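Racemase (Pseudovibrio sp. JE062, PDB 3MKC) belongs to the enolase superfamily, pairing a mandelate racemase/muconate lactonizing enzyme-type N-terminal domain with a TIM-barrel-like C-terminal domain. Local coordinates at residues I12-F17 and K35-N40; Q29-V34 and W316-T321; V138-T143 and A359-G364; Y353-E358 and I376-E381. One frame throughout, in Å; residues are numbered along the deposited sequence.

Interaction 1: residues I12-F17 and K35-N40; sequences IKSIEF and KVTDEN
V36 lies against both I12 and I15 where two antiparallel strands pair. From its CB, directly across from I15 in a non-hydrogen-bonded pair, CG1 extends anti to the backbone N (chi1 -177°) and meets the CG2 branch of I12, V36 CG1 to I12 CG2 being 3.6 Å. The same methyl touches CG1 and CD1 of I12 and CG1 of I15, while CG2, the other branch, meets I15 CG1. V36 and I15 run side by side in the same direction, and beyond them A113 and L117 of helix 102-122 pack on V36. This is the first hairpin of the three-stranded antiparallel sheet in the N-terminal domain, and it contains a classic beta bulge: K13 and S14 both face T37, and T37 O takes two N-H groups, from K13 N at 2.7 Å and from S14 N at 3.1 Å. The first donor lies in the carbonyl plane and the second is tilted 17° from it. Past the bulge the ladder is regular, with T37 N bonded to S14 O and E16 exchanging two nearly straight bonds with K35. On the face carrying S14 and T37, one water joins the strands: it lies 2.7 Å from S14 OG and 2.6 Å from T37 OG1, and donates to K35 O at 2.8 Å. D38 turns the chain away in an Asx turn, its OD1 accepting from N40 N.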
loop_
_atom_site.group_PDB
_atom_site.type_symbol
_atom_site.label_atom_id
_atom_site.label_comp_id
_atom_site.label_asym_id
_atom_site.label_seq_id
_atom_site.Cartn_x
_atom_site.Cartn_y
_atom_site.Cartn_z
ATOM N N ILE A 12 -25.505 -5.232 -4.394
ATOM C CA ILE A 12 -24.459 -5.450 -5.381
ATOM C C ILE A 12 -25.026 -6.371 -6.460
ATOM O O ILE A 12 -25.616 -7.405 -6.148
ATOM C CB ILE A 12 -23.229 -6.122 -4.732
ATOM C CG1 ILE A 12 -22.595 -5.163 -3.727
ATOM C CG2 ILE A 12 -22.233 -6.557 -5.803
ATOM C CD1 ILE A 12 -21.427 -5.754 -2.968
ATOM N N LYS A 13 -24.856 -5.990 -7.721
ATOM C CA LYS A 13 -25.360 -6.799 -8.824
ATOM C C LYS A 13 -24.260 -7.650 -9.450
ATOM O O LYS A 13 -24.484 -8.808 -9.812
ATOM C CB LYS A 13 -25.983 -5.900 -9.893
ATOM C CG LYS A 13 -26.512 -6.655 -11.106
ATOM C CD LYS A 13 -27.142 -5.696 -12.097
ATOM C CE LYS A 13 -27.650 -6.408 -13.335
ATOM N NZ LYS A 13 -28.391 -5.450 -14.205
ATOM N N SER A 14 -23.069 -7.080 -9.580
ATOM C CA SER A 14 -21.968 -7.816 -10.178
ATOM C C SER A 14 -20.604 -7.364 -9.686
ATOM O O SER A 14 -20.438 -6.256 -9.172
ATOM C CB SER A 14 -22.012 -7.687 -11.704
ATOM O OG SER A 14 -21.679 -6.369 -12.118
ATOM N N ILE A 15 -19.628 -8.245 -9.849
ATOM C CA ILE A 15 -18.260 -7.961 -9.463
ATOM C C ILE A 15 -17.387 -8.498 -10.582
ATOM O O ILE A 15 -17.367 -9.704 -10.860
ATOM C CB ILE A 15 -17.885 -8.631 -8.128
ATOM C CG1 ILE A 15 -18.741 -8.042 -6.998
ATOM C CG2 ILE A 15 -16.398 -8.409 -7.837
ATOM C CD1 ILE A 15 -18.399 -8.572 -5.610
ATOM N N GLU A 16 -16.675 -7.587 -11.226
ATOM C CA GLU A 16 -15.812 -7.922 -12.343
ATOM C C GLU A 16 -14.339 -7.659 -12.062
ATOM O O GLU A 16 -13.958 -6.587 -11.586
ATOM C CB GLU A 16 -16.261 -7.128 -13.576
ATOM C CG GLU A 16 -15.307 -7.174 -14.756
ATOM C CD GLU A 16 -15.872 -6.484 -15.991
ATOM O OE1 GLU A 16 -16.479 -5.398 -15.851
ATOM O OE2 GLU A 16 -15.702 -7.023 -17.106
ATOM N N PHE A 17 -13.515 -8.659 -12.350
ATOM C CA PHE A 17 -12.077 -8.542 -12.169
ATOM C C PHE A 17 -11.524 -8.247 -13.557
ATOM O O PHE A 17 -11.679 -9.044 -14.478
ATOM C CB PHE A 17 -11.509 -9.846 -11.598
ATOM C CG PHE A 17 -11.597 -9.933 -10.090
ATOM C CD1 PHE A 17 -10.457 -9.788 -9.307
ATOM C CD2 PHE A 17 -12.824 -10.116 -9.457
ATOM C CE1 PHE A 17 -10.533 -9.820 -7.912
ATOM C CE2 PHE A 17 -12.914 -10.150 -8.060
ATOM C CZ PHE A 17 -11.760 -9.999 -7.289
ATOM N N LYS A 35 -14.229 -4.040 -10.305
ATOM C CA LYS A 35 -15.385 -3.169 -10.461
ATOM C C LYS A 35 -16.627 -3.821 -9.863
ATOM O O LYS A 35 -17.082 -4.865 -10.339
ATOM C CB LYS A 35 -15.611 -2.885 -11.946
ATOM C CG LYS A 35 -16.662 -1.834 -12.269
ATOM C CD LYS A 35 -16.781 -1.704 -13.788
ATOM C CE LYS A 35 -17.663 -0.551 -14.216
ATOM N NZ LYS A 35 -17.538 -0.316 -15.691
ATOM N N VAL A 36 -17.168 -3.211 -8.810
ATOM C CA VAL A 36 -18.370 -3.721 -8.160
ATOM C C VAL A 36 -19.518 -2.798 -8.559
ATOM O O VAL A 36 -19.498 -1.603 -8.270
ATOM C CB VAL A 36 -18.219 -3.729 -6.620
ATOM C CG1 VAL A 36 -19.454 -4.328 -5.976
ATOM C CG2 VAL A 36 -16.981 -4.525 -6.223
ATOM N N THR A 37 -20.518 -3.362 -9.222
ATOM C CA THR A 37 -21.657 -2.588 -9.692
ATOM C C THR A 37 -22.939 -2.929 -8.948
ATOM O O THR A 37 -23.216 -4.101 -8.699
ATOM C CB THR A 37 -21.874 -2.838 -11.188
ATOM O OG1 THR A 37 -20.627 -2.680 -11.877
ATOM C CG2 THR A 37 -22.893 -1.852 -11.752
ATOM N N ASP A 38 -23.720 -1.914 -8.588
ATOM C CA ASP A 38 -24.971 -2.183 -7.886
ATOM C C ASP A 38 -26.122 -2.289 -8.880
ATOM O O ASP A 38 -25.933 -2.108 -10.081
ATOM C CB ASP A 38 -25.263 -1.124 -6.808
ATOM C CG ASP A 38 -25.664 0.229 -7.378
ATOM O OD1 ASP A 38 -26.055 0.306 -8.560
ATOM O OD2 ASP A 38 -25.603 1.222 -6.620
ATOM N N GLU A 39 -27.313 -2.582 -8.376
ATOM C CA GLU A 39 -28.477 -2.756 -9.231
ATOM C C GLU A 39 -28.951 -1.500 -9.930
ATOM O O GLU A 39 -29.834 -1.566 -10.780
ATOM C CB GLU A 39 -29.619 -3.371 -8.428
ATOM C CG GLU A 39 -29.172 -4.583 -7.640
ATOM C CD GLU A 39 -30.268 -5.598 -7.416
ATOM O OE1 GLU A 39 -31.263 -5.272 -6.732
ATOM O OE2 GLU A 39 -30.125 -6.729 -7.935
ATOM N N ASN A 40 -28.375 -0.357 -9.579
ATOM C CA ASN A 40 -28.754 0.898 -10.215
ATOM C C ASN A 40 -27.696 1.340 -11.214
ATOM O O ASN A 40 -27.828 2.388 -11.842
ATOM C CB ASN A 40 -28.973 2.007 -9.174
ATOM C CG ASN A 40 -30.239 1.806 -8.361
ATOM O OD1 ASN A 40 -31.280 1.431 -8.898
ATOM N ND2 ASN A 40 -30.161 2.074 -7.064
HETATM O O HOH W 1 -19.402 -4.939 -11.957
#

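Interaction 2: residues Q29-V34 and W316-T321; sequences QNTVVV and WKTGIT
The ammonium group of K317 donates to the backbone carbonyl of N30, NZ to O 3.1 Å, and forms a salt bridge with D49 as well. It approaches N30 O from 31° outside the carbonyl plane. A bend at chi2 (-51°) lets the lysine chain rise from the loop to the strand, and on the way its CD and CE pass T31, with K317 CE 3.7 Å from T31 OG1. That hydroxyl has its polar partner in E47 of strand 43-48, whose OE1 is also bonded to T318 OG1, so one carboxylate oxygen ties the hydroxyls of both threonines together. Their methyls meet tip to tip, T31 CG2 to T318 CG2 at 3.9 Å. T318 is the N-cap of helix 319-331: its OG1 sits between the backbone N and the carbonyl carbon (chi1 75°) and accepts from I320 N at 3.2 Å along a nearly straight line. The cap oxygen is thereby engaged both by the helix and by E47. In the first turn of the helix, the I320 side chain crosses that of V33 at about a right angle, CD1 of I320 meeting both V33 methyls, the closer being V33 CG2 at 4.0 Å. The whole patch is largely buried, with E47 engaging both threonine hydroxyls and D49 the lysine. It is an interdomain contact of the enolase superfamily, in which the N-terminal sheet lies against the loop and helix N-terminus that follow a barrel strand.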
loop_
_atom_site.group_PDB
_atom_site.type_symbol
_atom_site.label_atom_id
_atom_site.label_comp_id
_atom_site.label_asym_id
_atom_site.label_seq_id
_atom_site.Cartn_x
_atom_site.Cartn_y
_atom_site.Cartn_z
ATOM N N GLN A 29 4.389 -3.616 -16.176
ATOM C CA GLN A 29 3.410 -2.974 -15.302
ATOM C C GLN A 29 2.041 -3.583 -15.520
ATOM O O GLN A 29 1.622 -3.806 -16.655
ATOM C CB GLN A 29 3.309 -1.480 -15.613
ATOM C CG GLN A 29 4.613 -0.841 -16.024
ATOM C CD GLN A 29 4.418 0.544 -16.595
ATOM O OE1 GLN A 29 5.324 1.097 -17.218
ATOM N NE2 GLN A 29 3.235 1.119 -16.381
ATOM N N ASN A 30 1.325 -3.831 -14.433
ATOM C CA ASN A 30 0.005 -4.397 -14.558
ATOM C C ASN A 30 -0.752 -4.306 -13.252
ATOM O O ASN A 30 -0.196 -3.963 -12.208
ATOM C CB ASN A 30 0.096 -5.861 -15.009
ATOM C CG ASN A 30 0.908 -6.714 -14.056
ATOM O OD1 ASN A 30 0.637 -6.746 -12.858
ATOM N ND2 ASN A 30 1.906 -7.412 -14.584
ATOM N N THR A 31 -2.040 -4.600 -13.329
ATOM C CA THR A 31 -2.884 -4.589 -12.163
ATOM C C THR A 31 -4.166 -5.324 -12.508
ATOM O O THR A 31 -4.352 -5.799 -13.637
ATOM C CB THR A 31 -3.225 -3.153 -11.709
ATOM O OG1 THR A 31 -3.865 -3.205 -10.429
ATOM C CG2 THR A 31 -4.169 -2.475 -12.708
ATOM N N VAL A 32 -5.039 -5.437 -11.522
ATOM C CA VAL A 32 -6.306 -6.089 -11.726
ATOM C C VAL A 32 -7.355 -5.181 -11.126
ATOM O O VAL A 32 -7.490 -5.092 -9.908
ATOM C CB VAL A 32 -6.346 -7.454 -11.037
ATOM C CG1 VAL A 32 -7.659 -8.136 -11.330
ATOM C CG2 VAL A 32 -5.178 -8.299 -11.514
ATOM N N VAL A 33 -8.077 -4.478 -11.986
ATOM C CA VAL A 33 -9.119 -3.587 -11.510
ATOM C C VAL A 33 -10.313 -4.407 -11.064
ATOM O O VAL A 33 -10.689 -5.378 -11.720
ATOM C CB VAL A 33 -9.587 -2.622 -12.615
ATOM C CG1 VAL A 33 -10.739 -1.765 -12.100
ATOM C CG2 VAL A 33 -8.431 -1.748 -13.063
ATOM N N VAL A 34 -10.889 -4.034 -9.930
ATOM C CA VAL A 34 -12.067 -4.713 -9.430
ATOM C C VAL A 34 -13.221 -3.718 -9.503
ATOM O O VAL A 34 -13.192 -2.674 -8.849
ATOM C CB VAL A 34 -11.895 -5.165 -7.971
ATOM C CG1 VAL A 34 -13.200 -5.779 -7.468
ATOM C CG2 VAL A 34 -10.754 -6.162 -7.869
ATOM N N TRP A 316 2.351 0.706 -4.171
ATOM C CA TRP A 316 3.035 0.749 -5.454
ATOM C C TRP A 316 2.205 0.043 -6.521
ATOM O O TRP A 316 2.553 -1.043 -6.983
ATOM C CB TRP A 316 4.421 0.105 -5.354
ATOM C CG TRP A 316 5.253 0.350 -6.573
ATOM C CD1 TRP A 316 5.319 -0.428 -7.697
ATOM C CD2 TRP A 316 6.077 1.494 -6.826
ATOM N NE1 TRP A 316 6.131 0.165 -8.637
ATOM C CE2 TRP A 316 6.609 1.346 -8.129
ATOM C CE3 TRP A 316 6.415 2.631 -6.080
ATOM C CZ2 TRP A 316 7.462 2.296 -8.704
ATOM C CZ3 TRP A 316 7.266 3.580 -6.653
ATOM C CH2 TRP A 316 7.779 3.403 -7.954
ATOM N N LYS A 317 1.087 0.663 -6.886
ATOM C CA LYS A 317 0.196 0.130 -7.910
ATOM C C LYS A 317 -0.225 1.286 -8.810
ATOM O O LYS A 317 0.627 1.991 -9.342
ATOM C CB LYS A 317 -1.047 -0.511 -7.290
ATOM C CG LYS A 317 -1.003 -2.024 -7.146
ATOM C CD LYS A 317 -0.621 -2.741 -8.438
ATOM C CE LYS A 317 -0.942 -4.222 -8.326
ATOM N NZ LYS A 317 -0.261 -5.071 -9.339
ATOM N N THR A 318 -1.530 1.488 -8.961
ATOM C CA THR A 318 -2.023 2.568 -9.814
ATOM C C THR A 318 -2.692 3.677 -9.020
ATOM O O THR A 318 -2.576 3.734 -7.795
ATOM C CB THR A 318 -3.023 2.051 -10.866
ATOM O OG1 THR A 318 -4.283 1.778 -10.247
ATOM C CG2 THR A 318 -2.493 0.786 -11.519
ATOM N N GLY A 319 -3.393 4.559 -9.726
ATOM C CA GLY A 319 -4.070 5.659 -9.069
ATOM C C GLY A 319 -5.195 5.198 -8.162
ATOM O O GLY A 319 -5.650 5.944 -7.297
ATOM N N ILE A 320 -5.653 3.965 -8.357
ATOM C CA ILE A 320 -6.733 3.437 -7.534
ATOM C C ILE A 320 -6.273 3.269 -6.085
ATOM O O ILE A 320 -6.963 3.671 -5.148
ATOM C CB ILE A 320 -7.225 2.081 -8.071
ATOM C CG1 ILE A 320 -7.744 2.251 -9.506
ATOM C CG2 ILE A 320 -8.328 1.538 -7.177
ATOM C CD1 ILE A 320 -8.288 0.972 -10.124
ATOM N N THR A 321 -5.101 2.674 -5.906
ATOM C CA THR A 321 -4.566 2.472 -4.566
ATOM C C THR A 321 -4.071 3.796 -3.974
ATOM O O THR A 321 -4.200 4.027 -2.770
ATOM C CB THR A 321 -3.431 1.428 -4.581
ATOM O OG1 THR A 321 -3.968 0.160 -4.982
ATOM C CG2 THR A 321 -2.796 1.288 -3.199
#

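Interaction 3: residues V138-T143 and A359-G364; sequences VHPYLT and AELVDG
The imidazole of H139 and the pyrrolidine ring of P140 both meet the carbonyl oxygen of G364. D363 O lies at the edge of the imidazole, near its plane, 4.4 Å from H139 CD2. G364 O approaches the same carbon obliquely and more closely, at 3.4 Å from H139 CD2. The ring is directed there by a first torsion of -57°, which sets CG beside the backbone N. On the proline, G364 O touches CD at 3.6 Å, and the L361 methyl CD1 comes within 4.1 Å of both P140 CG and P140 CD as the two side chains slide past each other in opposite directions. Segment 138-143 lies along the interrupted strand 137-143 of the TIM-barrel-like domain, which pairs in parallel with strands 175-179 and 339-340; the loop runs from strand 355-356 to strand 366-367, the latter antiparallel to 137-143. G364 adopts a positive phi of 72°, a conformation that suits glycine; two residues on, F366 pairs with V138. Between the backbones a water donates to P140 O at 2.8 Å and to G364 O at 2.9 Å, bridging two carbonyls that could not bond each other. Farther along the strand, L142 points toward the loop and brings CD1 loosely against L361 CD2, while I173 packs on both leucines.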
loop_
_atom_site.group_PDB
_atom_site.type_symbol
_atom_site.label_atom_id
_atom_site.label_comp_id
_atom_site.label_asym_id
_atom_site.label_seq_id
_atom_site.Cartn_x
_atom_site.Cartn_y
_atom_site.Cartn_z
ATOM N N VAL A 138 -2.617 15.785 4.997
ATOM C CA VAL A 138 -1.736 14.645 5.228
ATOM C C VAL A 138 -0.489 14.796 4.359
ATOM O O VAL A 138 -0.533 15.441 3.311
ATOM C CB VAL A 138 -2.432 13.300 4.909
ATOM C CG1 VAL A 138 -3.678 13.149 5.772
ATOM C CG2 VAL A 138 -2.782 13.220 3.430
ATOM N N HIS A 139 0.622 14.211 4.801
ATOM C CA HIS A 139 1.880 14.299 4.069
ATOM C C HIS A 139 2.458 12.932 3.774
ATOM O O HIS A 139 2.759 12.160 4.687
ATOM C CB HIS A 139 2.902 15.112 4.869
ATOM C CG HIS A 139 2.436 16.491 5.205
ATOM N ND1 HIS A 139 1.521 16.742 6.205
ATOM C CD2 HIS A 139 2.715 17.688 4.639
ATOM C CE1 HIS A 139 1.256 18.036 6.240
ATOM N NE2 HIS A 139 1.966 18.632 5.299
ATOM N N PRO A 140 2.631 12.609 2.489
ATOM C CA PRO A 140 3.183 11.300 2.155
ATOM C C PRO A 140 4.692 11.366 2.023
ATOM O O PRO A 140 5.271 12.452 1.974
ATOM C CB PRO A 140 2.552 11.016 0.813
ATOM C CG PRO A 140 2.677 12.383 0.150
ATOM C CD PRO A 140 2.239 13.340 1.266
ATOM N N TYR A 141 5.331 10.205 2.002
ATOM C CA TYR A 141 6.758 10.177 1.754
ATOM C C TYR A 141 6.740 9.601 0.349
ATOM O O TYR A 141 5.877 8.779 0.018
ATOM C CB TYR A 141 7.517 9.281 2.746
ATOM C CG TYR A 141 7.375 7.783 2.585
ATOM C CD1 TYR A 141 7.990 7.105 1.531
ATOM C CD2 TYR A 141 6.686 7.031 3.534
ATOM C CE1 TYR A 141 7.925 5.718 1.430
ATOM C CE2 TYR A 141 6.618 5.643 3.444
ATOM C CZ TYR A 141 7.238 4.993 2.390
ATOM O OH TYR A 141 7.167 3.627 2.294
ATOM N N LEU A 142 7.639 10.067 -0.501
ATOM C CA LEU A 142 7.661 9.575 -1.868
ATOM C C LEU A 142 8.805 8.604 -2.076
ATOM O O LEU A 142 9.942 8.881 -1.701
ATOM C CB LEU A 142 7.788 10.748 -2.846
ATOM C CG LEU A 142 6.702 11.816 -2.705
ATOM C CD1 LEU A 142 6.898 12.877 -3.783
ATOM C CD2 LEU A 142 5.325 11.181 -2.829
ATOM N N THR A 143 8.495 7.461 -2.669
ATOM C CA THR A 143 9.509 6.456 -2.936
ATOM C C THR A 143 10.162 6.786 -4.270
ATOM O O THR A 143 9.482 6.892 -5.292
ATOM C CB THR A 143 8.883 5.059 -2.977
ATOM O OG1 THR A 143 8.226 4.811 -1.728
ATOM C CG2 THR A 143 9.950 4.002 -3.199
ATOM N N ALA A 359 -4.800 13.445 -7.336
ATOM C CA ALA A 359 -4.847 14.410 -6.243
ATOM C C ALA A 359 -3.677 15.381 -6.342
ATOM O O ALA A 359 -2.544 14.981 -6.602
ATOM C CB ALA A 359 -4.811 13.688 -4.904
ATOM N N GLU A 360 -3.954 16.660 -6.123
ATOM C CA GLU A 360 -2.911 17.671 -6.199
ATOM C C GLU A 360 -2.088 17.755 -4.920
ATOM O O GLU A 360 -2.619 17.984 -3.832
ATOM C CB GLU A 360 -3.518 19.042 -6.525
ATOM C CG GLU A 360 -4.082 19.145 -7.944
ATOM C CD GLU A 360 -4.497 20.564 -8.323
ATOM O OE1 GLU A 360 -5.702 20.902 -8.212
ATOM O OE2 GLU A 360 -3.604 21.342 -8.727
ATOM N N LEU A 361 -0.784 17.553 -5.061
ATOM C CA LEU A 361 0.125 17.616 -3.924
ATOM C C LEU A 361 0.511 19.080 -3.750
ATOM O O LEU A 361 1.167 19.664 -4.616
ATOM C CB LEU A 361 1.366 16.769 -4.201
ATOM C CG LEU A 361 2.312 16.554 -3.020
ATOM C CD1 LEU A 361 1.606 15.734 -1.948
ATOM C CD2 LEU A 361 3.571 15.846 -3.490
ATOM N N VAL A 362 0.087 19.674 -2.642
ATOM C CA VAL A 362 0.371 21.079 -2.367
ATOM C C VAL A 362 1.282 21.248 -1.157
ATOM O O VAL A 362 0.940 20.829 -0.051
ATOM C CB VAL A 362 -0.936 21.867 -2.111
ATOM C CG1 VAL A 362 -0.616 23.315 -1.794
ATOM C CG2 VAL A 362 -1.851 21.776 -3.331
ATOM N N ASP A 363 2.437 21.871 -1.373
ATOM C CA ASP A 363 3.400 22.096 -0.302
ATOM C C ASP A 363 3.739 20.757 0.353
ATOM O O ASP A 363 3.895 20.666 1.571
ATOM C CB ASP A 363 2.812 23.073 0.726
ATOM C CG ASP A 363 3.794 23.437 1.827
ATOM O OD1 ASP A 363 4.983 23.665 1.522
ATOM O OD2 ASP A 363 3.370 23.509 3.002
ATOM N N GLY A 364 3.843 19.721 -0.478
ATOM C CA GLY A 364 4.168 18.391 0.008
ATOM C C GLY A 364 3.055 17.695 0.772
ATOM O O GLY A 364 3.308 16.720 1.479
HETATM O O HOH W 2 5.736 15.227 1.584
#

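Interaction 4: residues Y353-E358 and I376-E381; sequences YLVTPE and IDLNQE
A two-stranded antiparallel ribbon, 355-356 with 377-378, carries this contact, and it leads directly into the last helix of the chain, 380-384. T356 and D377 form its hydrogen-bonded pair: T356 N donates to D377 O at 2.9 Å, in the carbonyl plane, and D377 N returns a bond of the same length to T356 O. V355 and L378 form the adjoining non-hydrogen-bonded pair, and V355 brings its CG1 4.0 Å from L378 CD2. Beyond it, N379 N donates to L354 O at 2.9 Å. The N379 side chain adds a further tie to Y353, the residue before L354. With CG anti to the backbone N (chi1 174°), its amide reaches across to the other segment, and ND2 donates to Y353 O at 3.1 Å; the acceptor lies close to the amide plane, and the N-H...O angle of 147° makes the bond somewhat bent. N379 is also the N-cap of helix 380-384, its OD1 making a weak bond to F382 N, so the two ends of one amide join the ribbon and the helix. D377 OD1 accepts from L378 N, from above its carboxylate plane, and from the Y43 hydroxyl of the N-terminal sheet. The apolar side of the ribbon rests on helix 319-331, where I320 touches V355 and I376, while L354 reaches T31 and V33 of strand 29-38 and L383 of helix 380-384.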
loop_
_atom_site.group_PDB
_atom_site.type_symbol
_atom_site.label_atom_id
_atom_site.label_comp_id
_atom_site.label_asym_id
_atom_site.label_seq_id
_atom_site.Cartn_x
_atom_site.Cartn_y
_atom_site.Cartn_z
ATOM N N TYR A 353 -1.930 7.019 -16.114
ATOM C CA TYR A 353 -3.170 7.141 -16.885
ATOM C C TYR A 353 -4.404 6.290 -16.563
ATOM O O TYR A 353 -5.497 6.629 -17.015
ATOM C CB TYR A 353 -2.867 6.929 -18.372
ATOM C CG TYR A 353 -1.563 7.517 -18.860
ATOM C CD1 TYR A 353 -1.297 8.882 -18.749
ATOM C CD2 TYR A 353 -0.602 6.707 -19.468
ATOM C CE1 TYR A 353 -0.102 9.428 -19.237
ATOM C CE2 TYR A 353 0.592 7.238 -19.956
ATOM C CZ TYR A 353 0.835 8.596 -19.841
ATOM O OH TYR A 353 2.009 9.114 -20.337
ATOM N N LEU A 354 -4.266 5.205 -15.805
ATOM C CA LEU A 354 -5.428 4.345 -15.550
ATOM C C LEU A 354 -6.677 5.005 -14.979
ATOM O O LEU A 354 -7.776 4.794 -15.495
ATOM C CB LEU A 354 -5.048 3.152 -14.673
ATOM C CG LEU A 354 -6.171 2.128 -14.509
ATOM C CD1 LEU A 354 -6.603 1.595 -15.873
ATOM C CD2 LEU A 354 -5.680 0.992 -13.621
ATOM N N VAL A 355 -6.532 5.780 -13.908
ATOM C CA VAL A 355 -7.692 6.448 -13.327
ATOM C C VAL A 355 -7.495 7.948 -13.230
ATOM O O VAL A 355 -6.368 8.448 -13.303
ATOM C CB VAL A 355 -8.043 5.917 -11.920
ATOM C CG1 VAL A 355 -8.605 4.508 -12.019
ATOM C CG2 VAL A 355 -6.820 5.957 -11.025
ATOM N N THR A 356 -8.605 8.656 -13.059
ATOM C CA THR A 356 -8.602 10.111 -12.969
ATOM C C THR A 356 -9.654 10.543 -11.957
ATOM O O THR A 356 -10.658 9.861 -11.766
ATOM C CB THR A 356 -8.943 10.735 -14.343
ATOM O OG1 THR A 356 -8.810 12.162 -14.277
ATOM C CG2 THR A 356 -10.364 10.390 -14.733
ATOM N N PRO A 357 -9.442 11.685 -11.288
ATOM C CA PRO A 357 -8.291 12.583 -11.415
ATOM C C PRO A 357 -7.165 12.203 -10.461
ATOM O O PRO A 357 -7.290 11.255 -9.690
ATOM C CB PRO A 357 -8.889 13.935 -11.069
ATOM C CG PRO A 357 -9.835 13.578 -9.969
ATOM C CD PRO A 357 -10.500 12.308 -10.474
ATOM N N GLU A 358 -6.071 12.955 -10.525
ATOM C CA GLU A 358 -4.905 12.751 -9.670
ATOM C C GLU A 358 -4.962 13.834 -8.597
ATOM O O GLU A 358 -5.159 15.012 -8.911
ATOM C CB GLU A 358 -3.620 12.917 -10.492
ATOM C CG GLU A 358 -2.335 12.605 -9.747
ATOM C CD GLU A 358 -2.182 11.129 -9.457
ATOM O OE1 GLU A 358 -2.399 10.321 -10.386
ATOM O OE2 GLU A 358 -1.838 10.777 -8.310
ATOM N N ILE A 376 -12.487 8.599 -7.868
ATOM C CA ILE A 376 -11.759 8.232 -9.071
ATOM C C ILE A 376 -12.655 7.530 -10.072
ATOM O O ILE A 376 -13.739 7.044 -9.731
ATOM C CB ILE A 376 -10.592 7.273 -8.766
ATOM C CG1 ILE A 376 -11.111 6.079 -7.961
ATOM C CG2 ILE A 376 -9.477 8.010 -8.043
ATOM C CD1 ILE A 376 -10.047 5.026 -7.686
ATOM N N ASP A 377 -12.187 7.482 -11.313
ATOM C CA ASP A 377 -12.917 6.801 -12.366
ATOM C C ASP A 377 -11.930 6.313 -13.414
ATOM O O ASP A 377 -10.840 6.874 -13.578
ATOM C CB ASP A 377 -13.951 7.728 -13.002
ATOM C CG ASP A 377 -15.144 6.969 -13.558
ATOM O OD1 ASP A 377 -15.126 5.718 -13.526
ATOM O OD2 ASP A 377 -16.102 7.622 -14.026
ATOM N N LEU A 378 -12.315 5.257 -14.118
ATOM C CA LEU A 378 -11.463 4.680 -15.144
ATOM C C LEU A 378 -11.346 5.567 -16.366
ATOM O O LEU A 378 -12.320 6.190 -16.793
ATOM C CB LEU A 378 -12.011 3.325 -15.590
ATOM C CG LEU A 378 -11.992 2.172 -14.593
ATOM C CD1 LEU A 378 -12.766 0.998 -15.178
ATOM C CD2 LEU A 378 -10.555 1.780 -14.289
ATOM N N ASN A 379 -10.143 5.614 -16.922
ATOM C CA ASN A 379 -9.878 6.377 -18.128
ATOM C C ASN A 379 -10.130 5.398 -19.281
ATOM O O ASN A 379 -9.236 4.648 -19.679
ATOM C CB ASN A 379 -8.427 6.846 -18.128
ATOM C CG ASN A 379 -8.042 7.531 -19.413
ATOM O OD1 ASN A 379 -8.847 7.632 -20.341
ATOM N ND2 ASN A 379 -6.805 8.007 -19.480
ATOM N N GLN A 380 -11.349 5.411 -19.810
ATOM C CA GLN A 380 -11.733 4.493 -20.880
ATOM C C GLN A 380 -10.858 4.515 -22.133
ATOM O O GLN A 380 -10.523 3.457 -22.665
ATOM C CB GLN A 380 -13.193 4.729 -21.267
ATOM C CG GLN A 380 -14.150 4.712 -20.089
ATOM C CD GLN A 380 -15.604 4.762 -20.521
ATOM O OE1 GLN A 380 -15.998 5.605 -21.329
ATOM N NE2 GLN A 380 -16.412 3.860 -19.974
ATOM N N GLU A 381 -10.493 5.701 -22.614
ATOM C CA GLU A 381 -9.650 5.786 -23.805
ATOM C C GLU A 381 -8.362 4.999 -23.592
ATOM O O GLU A 381 -7.873 4.321 -24.495
ATOM C CB GLU A 381 -9.288 7.239 -24.133
ATOM C CG GLU A 381 -10.437 8.096 -24.639
ATOM C CD GLU A 381 -9.949 9.375 -25.311
ATOM O OE1 GLU A 381 -9.212 10.150 -24.666
ATOM O OE2 GLU A 381 -10.300 9.605 -26.488
#

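In the fold
Strand 29-38 runs through interactions 1 and 2, whose centres lie 18 Å apart: one end pairs with segment 12-17, the other meets helix 319-331, and F17 packs on V32 and V34 between them. Interactions 2 and 4, centres 11 Å apart, also touch, through I320 against V355 and I376. The N-terminal sheet, the start of helix 319-331 and the late ribbon thus form a continuous interdomain region. Interaction 3 sits on the barrel side, its centre about 32 Å from that of interaction 1 and about 19 Å from those of interactions 2 and 4; W316 packs on its T143, and its loop 359-364 follows segment 353-358 directly. Interaction 1 closes before 3 and 4 open, whereas 2 crosses both 1 and 3.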